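SusD homolog (Bacteroides ovatus, PDB 4F53) probably binds mucin O-glycans as a SusD/RagB-family outer-membrane lipoprotein, presumably for their uptake. Local coordinates at residues Y131-Y136 / A497-E502; A241-A246 / D330-F335; D247-Q252 / M324-S329; A475-Y480 / R507-A512. All blocks are in the same frame, centred on the assembly; numbering follows the deposited sequence.

Interaction 1: Y131-Y136 / A497-E502; sequences YGPIPY and ATLTQE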
loop_
_atom_site.group_PDB
_atom_site.type_symbol
_atom_site.label_atom_id
_atom_site.label_comp_id
_atom_site.label_asym_id
_atom_site.label_seq_id
_atom_site.Cartn_x
_atom_site.Cartn_y
_atom_site.Cartn_z
ATOM N N TYR A 131 3.016 6.854 -10.376
ATOM C CA TYR A 131 3.506 7.459 -11.622
ATOM C C TYR A 131 4.513 8.587 -11.541
ATOM O O TYR A 131 5.293 8.734 -12.477
ATOM C CB TYR A 131 2.301 7.982 -12.432
ATOM C CG TYR A 131 1.451 6.839 -12.940
ATOM C CD1 TYR A 131 1.824 6.115 -14.071
ATOM C CD2 TYR A 131 0.325 6.414 -12.234
ATOM C CE1 TYR A 131 1.090 5.011 -14.497
ATOM C CE2 TYR A 131 -0.403 5.297 -12.637
ATOM C CZ TYR A 131 -0.001 4.584 -13.753
ATOM O OH TYR A 131 -0.708 3.483 -14.128
ATOM N N GLY A 132 4.471 9.384 -10.482
ATOM C CA GLY A 132 5.304 10.572 -10.347
ATOM C C GLY A 132 4.460 11.768 -10.743
ATOM O O GLY A 132 3.372 11.922 -10.179
ATOM N N PRO A 133 4.857 12.590 -11.754
ATOM C CA PRO A 133 3.979 13.700 -12.191
ATOM C C PRO A 133 2.606 13.188 -12.658
ATOM O O PRO A 133 2.532 12.142 -13.313
ATOM C CB PRO A 133 4.757 14.342 -13.368
ATOM C CG PRO A 133 6.163 13.943 -13.145
ATOM C CD PRO A 133 6.102 12.559 -12.551
ATOM N N ILE A 134 1.524 13.886 -12.277
ATOM C CA ILE A 134 0.154 13.494 -12.656
ATOM C C ILE A 134 -0.728 14.746 -12.879
ATOM O O ILE A 134 -0.437 15.797 -12.287
ATOM C CB ILE A 134 -0.511 12.556 -11.557
ATOM C CG1 ILE A 134 -0.612 13.253 -10.171
ATOM C CG2 ILE A 134 0.131 11.149 -11.469
ATOM C CD1 ILE A 134 -1.733 12.739 -9.258
ATOM N N PRO A 135 -1.847 14.659 -13.641
ATOM C CA PRO A 135 -2.783 15.796 -13.659
ATOM C C PRO A 135 -3.430 15.916 -12.268
ATOM O O PRO A 135 -3.950 14.925 -11.727
ATOM C CB PRO A 135 -3.799 15.439 -14.760
ATOM C CG PRO A 135 -3.347 14.145 -15.344
ATOM C CD PRO A 135 -2.367 13.515 -14.420
ATOM N N TYR A 136 -3.295 17.096 -11.633
ATOM C CA TYR A 136 -3.827 17.313 -10.287
ATOM C C TYR A 136 -4.476 18.718 -10.156
ATOM O O TYR A 136 -5.706 18.829 -10.246
ATOM C CB TYR A 136 -2.758 17.049 -9.198
ATOM C CG TYR A 136 -3.352 16.978 -7.810
ATOM C CD1 TYR A 136 -4.182 15.919 -7.435
ATOM C CD2 TYR A 136 -3.139 17.997 -6.888
ATOM C CE1 TYR A 136 -4.792 15.886 -6.177
ATOM C CE2 TYR A 136 -3.725 17.962 -5.622
ATOM C CZ TYR A 136 -4.564 16.913 -5.278
ATOM O OH TYR A 136 -5.167 16.882 -4.049
ATOM N N ALA A 497 9.315 14.849 -19.223
ATOM C CA ALA A 497 10.401 15.796 -19.038
ATOM C C ALA A 497 10.469 16.230 -17.562
ATOM O O ALA A 497 11.561 16.294 -16.998
ATOM C CB ALA A 497 10.218 16.987 -19.953
ATOM N N THR A 498 9.302 16.449 -16.916
ATOM C CA THR A 498 9.209 16.816 -15.488
ATOM C C THR A 498 9.699 15.640 -14.613
ATOM O O THR A 498 10.444 15.860 -13.651
ATOM C CB THR A 498 7.759 17.216 -15.141
ATOM O OG1 THR A 498 7.374 18.349 -15.915
ATOM C CG2 THR A 498 7.570 17.534 -13.682
ATOM N N LEU A 499 9.269 14.407 -14.954
ATOM C CA LEU A 499 9.639 13.167 -14.257
ATOM C C LEU A 499 11.161 13.009 -14.226
ATOM O O LEU A 499 11.723 12.703 -13.178
ATOM C CB LEU A 499 8.972 11.949 -14.955
ATOM C CG LEU A 499 9.409 10.527 -14.531
ATOM C CD1 LEU A 499 8.821 10.124 -13.166
ATOM C CD2 LEU A 499 9.069 9.516 -15.591
ATOM N N THR A 500 11.803 13.220 -15.367
ATOM C CA THR A 500 13.251 13.123 -15.558
ATOM C C THR A 500 13.962 14.186 -14.725
ATOM O O THR A 500 14.868 13.833 -13.961
ATOM C CB THR A 500 13.570 13.223 -17.057
ATOM O OG1 THR A 500 13.088 12.021 -17.656
ATOM C CG2 THR A 500 15.075 13.396 -17.348
ATOM N N GLN A 501 13.516 15.460 -14.822
ATOM C CA GLN A 501 14.111 16.586 -14.105
ATOM C C GLN A 501 14.035 16.385 -12.570
ATOM O O GLN A 501 15.015 16.679 -11.893
ATOM C CB GLN A 501 13.476 17.922 -14.561
ATOM C CG GLN A 501 14.057 19.191 -13.904
ATOM C CD GLN A 501 13.410 19.509 -12.561
ATOM O OE1 GLN A 501 12.168 19.556 -12.422
ATOM N NE2 GLN A 501 14.238 19.698 -11.532
ATOM N N GLU A 502 12.917 15.861 -12.031
ATOM C CA GLU A 502 12.765 15.612 -10.582
ATOM C C GLU A 502 13.499 14.360 -10.103
ATOM O O GLU A 502 13.646 14.175 -8.902
ATOM C CB GLU A 502 11.290 15.380 -10.228
ATOM C CG GLU A 502 10.344 16.538 -10.401
ATOM C CD GLU A 502 9.006 16.212 -9.765
ATOM O OE1 GLU A 502 8.274 15.324 -10.271
ATOM O OE2 GLU A 502 8.716 16.825 -8.716
#
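Pro133 presses the CG corner of its ring against the start of the Leu499 backbone, on the last turns of helix 489-502, with CG 3.6 Å from Leu499 N. This is the tight part of the contact. The ring flank at CD lies 3.7 Å from Leu499 CD1, and the two side chains cross at about a right angle. Leu499 turns its CG anti to the backbone N (chi1 170°), which carries CD1 across the CD flank of the proline and on to the loop carbonyl, 3.9 Å from Tyr131 O. Towards the more exposed side the packing thins to single touches: Thr498 offers its methyl, CG2 standing 3.9 Å from Pro133 CG, while its OG1 turns back to Ala494 O in its own helix. Glu502 brings OE1 to 3.8 Å from the same CG, but both of its carboxylate oxygens are spent on the backbone N-H groups of Gln152 and Gln153, at the start of helix 152-173. Gly132, the first residue beyond helix 110-131, has a positive phi of 99°; a side chain there would run into Pro133 CD and crowd Leu499 CD1. An alanine in place of Pro133 would keep CB but lose CG and CD, and would probably open a gap beside Leu499 CD1. No hydrogen bond joins the two segments, which suits a ring that has no N-H to offer: a loop of the TPR-like helical fold is held to a late helix by apolar fit, and the polar groups nearby are satisfied by third parties.

Interaction 2: A241-A246 / D330-F335; sequences AYRKVA and DNIVVF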
loop_
_atom_site.group_PDB
_atom_site.type_symbol
_atom_site.label_atom_id
_atom_site.label_comp_id
_atom_site.label_asym_id
_atom_site.label_seq_id
_atom_site.Cartn_x
_atom_site.Cartn_y
_atom_site.Cartn_z
ATOM N N ALA A 241 -8.580 3.185 10.382
ATOM C CA ALA A 241 -9.632 3.331 9.367
ATOM C C ALA A 241 -9.863 1.995 8.652
ATOM O O ALA A 241 -8.974 1.472 7.983
ATOM C CB ALA A 241 -9.279 4.434 8.367
ATOM N N TYR A 242 -11.071 1.436 8.850
ATOM C CA TYR A 242 -11.537 0.158 8.301
ATOM C C TYR A 242 -12.905 0.378 7.703
ATOM O O TYR A 242 -13.789 0.846 8.406
ATOM C CB TYR A 242 -11.590 -0.936 9.401
ATOM C CG TYR A 242 -10.255 -1.142 10.080
ATOM C CD1 TYR A 242 -9.285 -1.967 9.518
ATOM C CD2 TYR A 242 -9.952 -0.495 11.276
ATOM C CE1 TYR A 242 -8.047 -2.137 10.123
ATOM C CE2 TYR A 242 -8.715 -0.655 11.890
ATOM C CZ TYR A 242 -7.765 -1.476 11.309
ATOM O OH TYR A 242 -6.550 -1.662 11.921
ATOM N N ARG A 243 -13.074 0.120 6.409
ATOM C CA ARG A 243 -14.362 0.372 5.764
ATOM C C ARG A 243 -15.252 -0.856 5.783
ATOM O O ARG A 243 -14.830 -1.940 5.387
ATOM C CB ARG A 243 -14.177 0.866 4.313
ATOM C CG ARG A 243 -15.452 1.470 3.719
ATOM C CD ARG A 243 -15.248 2.127 2.363
ATOM N NE ARG A 243 -16.392 1.887 1.458
ATOM C CZ ARG A 243 -16.658 0.719 0.853
ATOM N NH1 ARG A 243 -15.860 -0.343 1.038
ATOM N NH2 ARG A 243 -17.720 0.602 0.067
ATOM N N LYS A 244 -16.502 -0.673 6.224
ATOM C CA LYS A 244 -17.524 -1.726 6.217
ATOM C C LYS A 244 -17.934 -1.860 4.764
ATOM O O LYS A 244 -18.360 -0.864 4.134
ATOM C CB LYS A 244 -18.696 -1.393 7.172
ATOM C CG LYS A 244 -19.891 -2.327 7.031
ATOM C CD LYS A 244 -21.040 -1.937 7.920
ATOM C CE LYS A 244 -22.194 -2.893 7.792
ATOM N NZ LYS A 244 -23.349 -2.453 8.617
ATOM N N VAL A 245 -17.709 -3.069 4.192
ATOM C CA VAL A 245 -17.968 -3.324 2.767
ATOM C C VAL A 245 -19.446 -3.077 2.430
ATOM O O VAL A 245 -20.331 -3.305 3.272
ATOM C CB VAL A 245 -17.483 -4.721 2.271
ATOM C CG1 VAL A 245 -15.986 -4.892 2.504
ATOM C CG2 VAL A 245 -18.286 -5.873 2.884
ATOM N N ALA A 246 -19.696 -2.568 1.220
ATOM C CA ALA A 246 -21.060 -2.336 0.739
ATOM C C ALA A 246 -21.660 -3.650 0.280
ATOM O O ALA A 246 -22.829 -3.905 0.548
ATOM C CB ALA A 246 -21.062 -1.321 -0.395
ATOM N N ASP A 330 -15.611 -9.273 5.658
ATOM C CA ASP A 330 -14.461 -8.633 6.308
ATOM C C ASP A 330 -14.280 -7.205 5.845
ATOM O O ASP A 330 -14.450 -6.909 4.656
ATOM C CB ASP A 330 -13.163 -9.428 6.069
ATOM C CG ASP A 330 -13.088 -10.756 6.824
ATOM O OD1 ASP A 330 -13.953 -11.001 7.715
ATOM O OD2 ASP A 330 -12.200 -11.560 6.509
ATOM N N ASN A 331 -13.909 -6.323 6.778
ATOM C CA ASN A 331 -13.661 -4.912 6.488
ATOM C C ASN A 331 -12.461 -4.709 5.609
ATOM O O ASN A 331 -11.483 -5.470 5.661
ATOM C CB ASN A 331 -13.433 -4.103 7.771
ATOM C CG ASN A 331 -14.609 -4.026 8.672
ATOM O OD1 ASN A 331 -15.773 -4.110 8.252
ATOM N ND2 ASN A 331 -14.318 -3.837 9.929
ATOM N N ILE A 332 -12.526 -3.648 4.821
ATOM C CA ILE A 332 -11.403 -3.249 3.993
ATOM C C ILE A 332 -10.462 -2.401 4.891
ATOM O O ILE A 332 -10.924 -1.584 5.675
ATOM C CB ILE A 332 -11.898 -2.556 2.706
ATOM C CG1 ILE A 332 -12.457 -3.646 1.737
ATOM C CG2 ILE A 332 -10.763 -1.786 2.076
ATOM C CD1 ILE A 332 -13.003 -3.182 0.433
ATOM N N VAL A 333 -9.153 -2.676 4.828
ATOM C CA VAL A 333 -8.153 -2.004 5.642
ATOM C C VAL A 333 -7.710 -0.750 4.904
ATOM O O VAL A 333 -7.105 -0.853 3.831
ATOM C CB VAL A 333 -6.971 -2.959 5.993
ATOM C CG1 VAL A 333 -5.861 -2.207 6.734
ATOM C CG2 VAL A 333 -7.452 -4.184 6.795
ATOM N N VAL A 334 -7.994 0.443 5.482
ATOM C CA VAL A 334 -7.661 1.711 4.817
ATOM C C VAL A 334 -6.377 2.341 5.420
ATOM O O VAL A 334 -5.479 2.710 4.674
ATOM C CB VAL A 334 -8.863 2.705 4.816
ATOM C CG1 VAL A 334 -8.506 3.993 4.084
ATOM C CG2 VAL A 334 -10.119 2.069 4.207
ATOM N N PHE A 335 -6.298 2.463 6.751
ATOM C CA PHE A 335 -5.171 3.091 7.420
ATOM C C PHE A 335 -5.136 2.625 8.874
ATOM O O PHE A 335 -5.959 3.032 9.711
ATOM C CB PHE A 335 -5.289 4.632 7.304
ATOM C CG PHE A 335 -4.047 5.483 7.509
ATOM C CD1 PHE A 335 -2.958 5.000 8.222
ATOM C CD2 PHE A 335 -4.011 6.809 7.071
ATOM C CE1 PHE A 335 -1.854 5.808 8.475
ATOM C CE2 PHE A 335 -2.899 7.609 7.307
ATOM C CZ PHE A 335 -1.818 7.101 8.002
HETATM O O HOH W 1 -17.046 -5.129 6.195
#
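Tyr242 holds CG beside its backbone N (chi1 -57°), and Val333, at chi1 175°, keeps CG2 beside its own backbone N, anti to the carbonyl carbon; these torsions set ring edge against methyl, Val333 CG2 lying near the ring plane 4.0 Å from Tyr242 CE1. The two side chains point the same way because the residues are a non-hydrogen-bonded antiparallel pair. Beta-branched residues and an aromatic suit such a two-stranded antiparallel sheet, formed here by 241-243 and 332-335. Ala241, Arg243, Ile332 and Phe335 occupy the other face. There Val245 CG1 packs 3.8 Å from Ile332 CG1, crossing it at about a right angle, while Arg243 runs alongside Ile332 and takes its guanidinium on to a salt bridge with Glu42. The small Ala241 lies under helix 190-207, against Phe196. Arg243 and Ile332 are a hydrogen-bonded pair, with Arg243 N 2.8 Å from Ile332 O and Ile332 N 2.9 Å from Arg243 O. At the far end a classic beta bulge sets Val334 and Phe335 both opposite Ala241. Ala241 O takes two N-H groups, Val334 N at 2.9 Å and Phe335 N at 3.1 Å, the latter on a lone pair; Ala241 N returns a nearly straight bond (169°) to Phe335 O. Beyond the strands a water bridges the gap, accepting from Val245 N and donating to Asn331 OD1 at 2.6 Å. The chemistry therefore divides the work: backbone bonds set the register, one doubly used oxygen absorbs the extra residue, and water carries the pairing past the last strand bond.

Interaction 3: D247-Q252 / M324-S329; sequences DHNPWQ and MKVTTS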
loop_
_atom_site.group_PDB
_atom_site.type_symbol
_atom_site.label_atom_id
_atom_site.label_comp_id
_atom_site.label_asym_id
_atom_site.label_seq_id
_atom_site.Cartn_x
_atom_site.Cartn_y
_atom_site.Cartn_z
ATOM N N ASP A 247 -20.850 -4.514 -0.355
ATOM C CA ASP A 247 -21.310 -5.814 -0.832
ATOM C C ASP A 247 -20.386 -6.958 -0.349
ATOM O O ASP A 247 -20.842 -7.833 0.379
ATOM C CB ASP A 247 -21.451 -5.814 -2.362
ATOM C CG ASP A 247 -22.150 -7.056 -2.863
ATOM O OD1 ASP A 247 -23.388 -7.141 -2.713
ATOM O OD2 ASP A 247 -21.455 -7.977 -3.332
ATOM N N HIS A 248 -19.120 -6.983 -0.776
ATOM C CA HIS A 248 -18.195 -8.023 -0.326
ATOM C C HIS A 248 -16.747 -7.576 -0.385
ATOM O O HIS A 248 -16.395 -6.726 -1.206
ATOM C CB HIS A 248 -18.373 -9.317 -1.141
ATOM C CG HIS A 248 -18.057 -9.213 -2.599
ATOM N ND1 HIS A 248 -19.027 -8.822 -3.526
ATOM C CD2 HIS A 248 -16.911 -9.519 -3.256
ATOM C CE1 HIS A 248 -18.435 -8.883 -4.709
ATOM N NE2 HIS A 248 -17.154 -9.288 -4.599
ATOM N N ASN A 249 -15.902 -8.179 0.463
ATOM C CA ASN A 249 -14.457 -7.947 0.452
ATOM C C ASN A 249 -13.879 -8.643 -0.804
ATOM O O ASN A 249 -14.068 -9.855 -0.970
ATOM C CB ASN A 249 -13.789 -8.458 1.738
ATOM C CG ASN A 249 -12.360 -8.028 1.856
ATOM O OD1 ASN A 249 -11.556 -8.218 0.952
ATOM N ND2 ASN A 249 -12.004 -7.449 2.979
ATOM N N PRO A 250 -13.206 -7.877 -1.701
ATOM C CA PRO A 250 -12.719 -8.468 -2.967
ATOM C C PRO A 250 -11.626 -9.531 -2.781
ATOM O O PRO A 250 -11.489 -10.378 -3.642
ATOM C CB PRO A 250 -12.183 -7.249 -3.733
ATOM C CG PRO A 250 -11.835 -6.245 -2.683
ATOM C CD PRO A 250 -12.911 -6.424 -1.640
ATOM N N TRP A 251 -10.871 -9.499 -1.670
ATOM C CA TRP A 251 -9.819 -10.484 -1.376
ATOM C C TRP A 251 -10.364 -11.894 -1.252
ATOM O O TRP A 251 -9.638 -12.841 -1.554
ATOM C CB TRP A 251 -9.063 -10.126 -0.110
ATOM C CG TRP A 251 -8.213 -8.907 -0.304
ATOM C CD1 TRP A 251 -8.514 -7.621 0.053
ATOM C CD2 TRP A 251 -6.941 -8.856 -0.963
ATOM N NE1 TRP A 251 -7.499 -6.773 -0.328
ATOM C CE2 TRP A 251 -6.520 -7.503 -0.964
ATOM C CE3 TRP A 251 -6.116 -9.824 -1.571
ATOM C CZ2 TRP A 251 -5.277 -7.103 -1.497
ATOM C CZ3 TRP A 251 -4.913 -9.413 -2.152
ATOM C CH2 TRP A 251 -4.497 -8.078 -2.090
ATOM N N GLN A 252 -11.641 -12.040 -0.831
ATOM C CA GLN A 252 -12.303 -13.344 -0.749
ATOM C C GLN A 252 -12.397 -13.955 -2.159
ATOM O O GLN A 252 -12.260 -15.157 -2.319
ATOM C CB GLN A 252 -13.684 -13.235 -0.087
ATOM C CG GLN A 252 -14.363 -14.606 0.107
ATOM C CD GLN A 252 -15.206 -15.033 -1.094
ATOM O OE1 GLN A 252 -15.549 -14.257 -2.005
ATOM N NE2 GLN A 252 -15.540 -16.283 -1.148
HETATM N N MSE A 324 -4.878 -16.446 2.134
HETATM C CA MSE A 324 -5.379 -15.445 3.087
HETATM C C MSE A 324 -6.618 -15.963 3.784
HETATM O O MSE A 324 -7.435 -16.651 3.164
HETATM C CB MSE A 324 -5.693 -14.137 2.335
HETATM C CG MSE A 324 -6.062 -12.943 3.202
HETATM SE SE MSE A 324 -6.226 -11.367 2.038
HETATM C CE MSE A 324 -6.944 -10.094 3.335
ATOM N N LYS A 325 -6.738 -15.655 5.081
ATOM C CA LYS A 325 -7.922 -15.958 5.896
ATOM C C LYS A 325 -8.843 -14.784 5.668
ATOM O O LYS A 325 -8.490 -13.664 6.045
ATOM C CB LYS A 325 -7.531 -16.135 7.382
ATOM C CG LYS A 325 -8.428 -17.084 8.150
ATOM C CD LYS A 325 -7.891 -17.399 9.546
ATOM C CE LYS A 325 -6.729 -18.369 9.496
ATOM N NZ LYS A 325 -6.628 -19.198 10.737
ATOM N N VAL A 326 -9.936 -14.969 4.924
ATOM C CA VAL A 326 -10.793 -13.817 4.567
ATOM C C VAL A 326 -12.188 -14.275 4.212
ATOM O O VAL A 326 -12.339 -15.312 3.561
ATOM C CB VAL A 326 -10.144 -12.968 3.407
ATOM C CG1 VAL A 326 -9.901 -13.793 2.133
ATOM C CG2 VAL A 326 -10.913 -11.669 3.109
ATOM N N THR A 327 -13.206 -13.508 4.642
ATOM C CA THR A 327 -14.607 -13.739 4.275
ATOM C C THR A 327 -15.139 -12.511 3.502
ATOM O O THR A 327 -14.521 -11.443 3.520
ATOM C CB THR A 327 -15.514 -14.089 5.457
ATOM O OG1 THR A 327 -15.816 -12.925 6.201
ATOM C CG2 THR A 327 -14.964 -15.182 6.327
ATOM N N THR A 328 -16.287 -12.671 2.836
ATOM C CA THR A 328 -16.911 -11.608 2.061
ATOM C C THR A 328 -17.307 -10.404 2.944
ATOM O O THR A 328 -17.359 -9.284 2.459
ATOM C CB THR A 328 -18.141 -12.131 1.321
ATOM O OG1 THR A 328 -19.078 -12.634 2.259
ATOM C CG2 THR A 328 -17.811 -13.184 0.268
ATOM N N SER A 329 -17.555 -10.622 4.223
ATOM C CA SER A 329 -18.007 -9.529 5.074
ATOM C C SER A 329 -16.866 -8.811 5.811
ATOM O O SER A 329 -17.130 -7.805 6.477
ATOM C CB SER A 329 -19.051 -10.037 6.067
ATOM O OG SER A 329 -18.454 -10.984 6.929
#
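Asn249 is the N-cap of helix 250-257, and its own backbone N-H ties this helix start to the loop 324-329 through a bond from Asn249 N to Thr328 O of 2.7 Å. The same carbonyl oxygen lies 3.2 Å from His248 CA, a CA-H...O contact that adds to the hold. Around it the side chains close in. Gln252 bends at chi2 (-89°) and runs beside Thr328, bringing its amide to the threonine methyl, OE1 being 3.4 Å from Thr328 CG2. Val326 lies against the first helical turn, CG1 near Gln252 CA and CG2 4.0 Å from Trp251 CB. Next comes a Met-aromatic contact: the long, flexible selenomethionine at Met324 extends across Trp251 at about a right angle, its SE 4.5 Å from the centroid of the five-membered ring and oblique to it. Farther out lie the groups that position these. The ring of Trp251 also meets Phe254 edge-to-face, and the Trp251 side chain touches Cys52 of helix 44-58. Asn249 ND2 donates to Asp330 O, fixing the amide so that its oxygen faces the helix. His248 is held at both ring nitrogens, NE2 by Glu44 and ND1 by Asp247, whose OD2 lies in the ring plane. An asparagine suits the cap because its short amide can fold back on the first turn: OD1 accepts from Trp251 N at 3.0 Å, in the carbonyl plane.

Interaction 4: A475-Y480 / R507-A512; sequences ARRMPY and RGDTMA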
loop_
_atom_site.group_PDB
_atom_site.type_symbol
_atom_site.label_atom_id
_atom_site.label_comp_id
_atom_site.label_asym_id
_atom_site.label_seq_id
_atom_site.Cartn_x
_atom_site.Cartn_y
_atom_site.Cartn_z
ATOM N N ALA A 475 10.215 -2.808 -9.571
ATOM C CA ALA A 475 9.486 -1.705 -10.214
ATOM C C ALA A 475 9.486 -0.473 -9.285
ATOM O O ALA A 475 9.161 -0.568 -8.108
ATOM C CB ALA A 475 8.057 -2.143 -10.533
ATOM N N ARG A 476 9.884 0.670 -9.816
ATOM C CA ARG A 476 10.000 1.927 -9.083
ATOM C C ARG A 476 8.805 2.810 -9.363
ATOM O O ARG A 476 8.533 3.765 -8.632
ATOM C CB ARG A 476 11.312 2.654 -9.458
ATOM C CG ARG A 476 12.565 1.780 -9.350
ATOM C CD ARG A 476 12.649 1.061 -8.007
ATOM N NE ARG A 476 12.877 2.003 -6.918
ATOM C CZ ARG A 476 13.264 1.648 -5.704
ATOM N NH1 ARG A 476 13.391 0.363 -5.390
ATOM N NH2 ARG A 476 13.528 2.570 -4.793
ATOM N N ARG A 477 8.087 2.481 -10.430
ATOM C CA ARG A 477 6.891 3.203 -10.853
ATOM C C ARG A 477 6.230 2.424 -11.992
ATOM O O ARG A 477 6.718 1.365 -12.389
ATOM C CB ARG A 477 7.257 4.654 -11.296
ATOM C CG ARG A 477 8.067 4.704 -12.587
ATOM C CD ARG A 477 8.378 6.111 -13.049
ATOM N NE ARG A 477 7.218 6.829 -13.580
ATOM C CZ ARG A 477 6.855 6.869 -14.856
ATOM N NH1 ARG A 477 7.500 6.139 -15.761
ATOM N NH2 ARG A 477 5.810 7.597 -15.232
HETATM N N MSE A 478 5.126 2.961 -12.508
HETATM C CA MSE A 478 4.458 2.444 -13.686
HETATM C C MSE A 478 4.662 3.445 -14.797
HETATM O O MSE A 478 4.659 4.653 -14.520
HETATM C CB MSE A 478 2.955 2.195 -13.422
HETATM C CG MSE A 478 2.701 1.020 -12.485
HETATM SE SE MSE A 478 3.106 -0.710 -13.268
HETATM C CE MSE A 478 1.826 -0.733 -14.757
ATOM N N PRO A 479 4.853 2.980 -16.058
ATOM C CA PRO A 479 4.960 3.934 -17.167
ATOM C C PRO A 479 3.584 4.477 -17.537
ATOM O O PRO A 479 2.577 3.818 -17.284
ATOM C CB PRO A 479 5.566 3.096 -18.291
ATOM C CG PRO A 479 5.111 1.701 -18.020
ATOM C CD PRO A 479 4.861 1.576 -16.539
ATOM N N TYR A 480 3.527 5.672 -18.127
ATOM C CA TYR A 480 2.253 6.265 -18.537
ATOM C C TYR A 480 1.585 5.420 -19.617
ATOM O O TYR A 480 2.284 4.932 -20.509
ATOM C CB TYR A 480 2.446 7.715 -19.051
ATOM C CG TYR A 480 2.950 8.675 -17.996
ATOM C CD1 TYR A 480 2.255 8.858 -16.801
ATOM C CD2 TYR A 480 4.094 9.442 -18.209
ATOM C CE1 TYR A 480 2.710 9.743 -15.831
ATOM C CE2 TYR A 480 4.557 10.332 -17.242
ATOM C CZ TYR A 480 3.867 10.466 -16.048
ATOM O OH TYR A 480 4.297 11.334 -15.083
ATOM N N ARG A 507 15.599 7.094 -16.000
ATOM C CA ARG A 507 15.541 5.906 -16.862
ATOM C C ARG A 507 14.387 5.973 -17.892
ATOM O O ARG A 507 13.959 4.934 -18.395
ATOM C CB ARG A 507 15.409 4.622 -15.995
ATOM C CG ARG A 507 16.542 4.369 -14.997
ATOM C CD ARG A 507 17.877 4.113 -15.691
ATOM N NE ARG A 507 18.933 3.780 -14.736
ATOM C CZ ARG A 507 19.691 4.661 -14.095
ATOM N NH1 ARG A 507 19.522 5.962 -14.291
ATOM N NH2 ARG A 507 20.624 4.248 -13.253
ATOM N N GLY A 508 13.919 7.187 -18.196
ATOM C CA GLY A 508 12.837 7.436 -19.150
ATOM C C GLY A 508 11.476 7.113 -18.574
ATOM O O GLY A 508 11.346 6.859 -17.360
ATOM N N ASP A 509 10.445 7.089 -19.437
ATOM C CA ASP A 509 9.095 6.745 -18.997
ATOM C C ASP A 509 9.003 5.232 -18.904
ATOM O O ASP A 509 8.387 4.571 -19.750
ATOM C CB ASP A 509 8.020 7.343 -19.928
ATOM C CG ASP A 509 6.590 7.079 -19.496
ATOM O OD1 ASP A 509 6.367 6.794 -18.285
ATOM O OD2 ASP A 509 5.698 7.147 -20.354
ATOM N N THR A 510 9.676 4.674 -17.881
ATOM C CA THR A 510 9.709 3.239 -17.666
ATOM C C THR A 510 9.456 2.935 -16.185
ATOM O O THR A 510 9.347 3.848 -15.359
ATOM C CB THR A 510 11.055 2.631 -18.131
ATOM O OG1 THR A 510 12.066 2.909 -17.184
ATOM C CG2 THR A 510 11.503 3.069 -19.538
HETATM N N MSE A 511 9.443 1.644 -15.855
HETATM C CA MSE A 511 9.302 1.155 -14.494
HETATM C C MSE A 511 10.565 1.391 -13.648
HETATM O O MSE A 511 10.513 1.248 -12.430
HETATM C CB MSE A 511 9.008 -0.344 -14.532
HETATM C CG MSE A 511 7.591 -0.672 -14.946
HETATM SE SE MSE A 511 7.305 -2.592 -14.761
HETATM C CE MSE A 511 5.430 -2.708 -15.386
ATOM N N ALA A 512 11.694 1.765 -14.285
ATOM C CA ALA A 512 13.001 1.884 -13.649
ATOM C C ALA A 512 13.265 3.261 -13.089
ATOM O O ALA A 512 14.142 3.397 -12.219
ATOM C CB ALA A 512 14.086 1.498 -14.644
HETATM O O HOH W 2 4.880 4.807 -21.470
#
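Arg477 forms a salt bridge with Asp509 and a hydrogen bond with Thr510 O across two irregular loops, one bearing an ST turn at Thr510 and an inverse gamma turn centred on Asp509. Beyond CB, chi1 of 69° sets CG between the backbone N and carbonyl carbon, where CG and CD lie against Thr510 O, CG at 3.2 Å; a bend at chi3 (-72°) then turns the guanidinium to Asp509. NE leaves the pair to donate to Tyr131 O. At the tip, NH1 bonds Thr510 O at 3.0 Å, from above the carbonyl plane, and Asp509 OD1 at 2.8 Å on its anti lone pair; NH2 reaches the same OD1 at 3.2 Å, and also sits over the face of the Tyr480 ring. Tyr480 N takes the syn lone pair, so three N-H groups grip one oxygen. A short carboxylate suits this hub, and Tyr485 OH meets OD2. A leucine in place of Arg477 would probably leave Asp509 OD1 without its charged mate and Thr510 O without this donor. Selenomethionine Met511, long and apolar, lies alongside Met478, its CE 3.7 Å from Met478 SE. Met511 O takes Arg476 N at 2.8 Å, nearly along the C=O axis.

From the N terminus, the loop 131-136 after helix 110-131 opens the widest closure, which interaction 1 completes only at helix 489-502. Nested inside it, interaction 2 pairs strands 241-243 and 332-335, and within the loop it closes interaction 3 joins the start of helix 250-257 to 324-329. These two adjoin, with Ile332 packing on Pro250. Interaction 4 follows interaction 2 in series but crosses interaction 1, since 475-480 precedes helix 489-502, whereas the loop 507-512 follows it. Tyr131 and Pro133 bond directly to Arg477 and Tyr480, so the C-terminal loops join the early helices. The two pairs occupy opposite sides of the chain's centre.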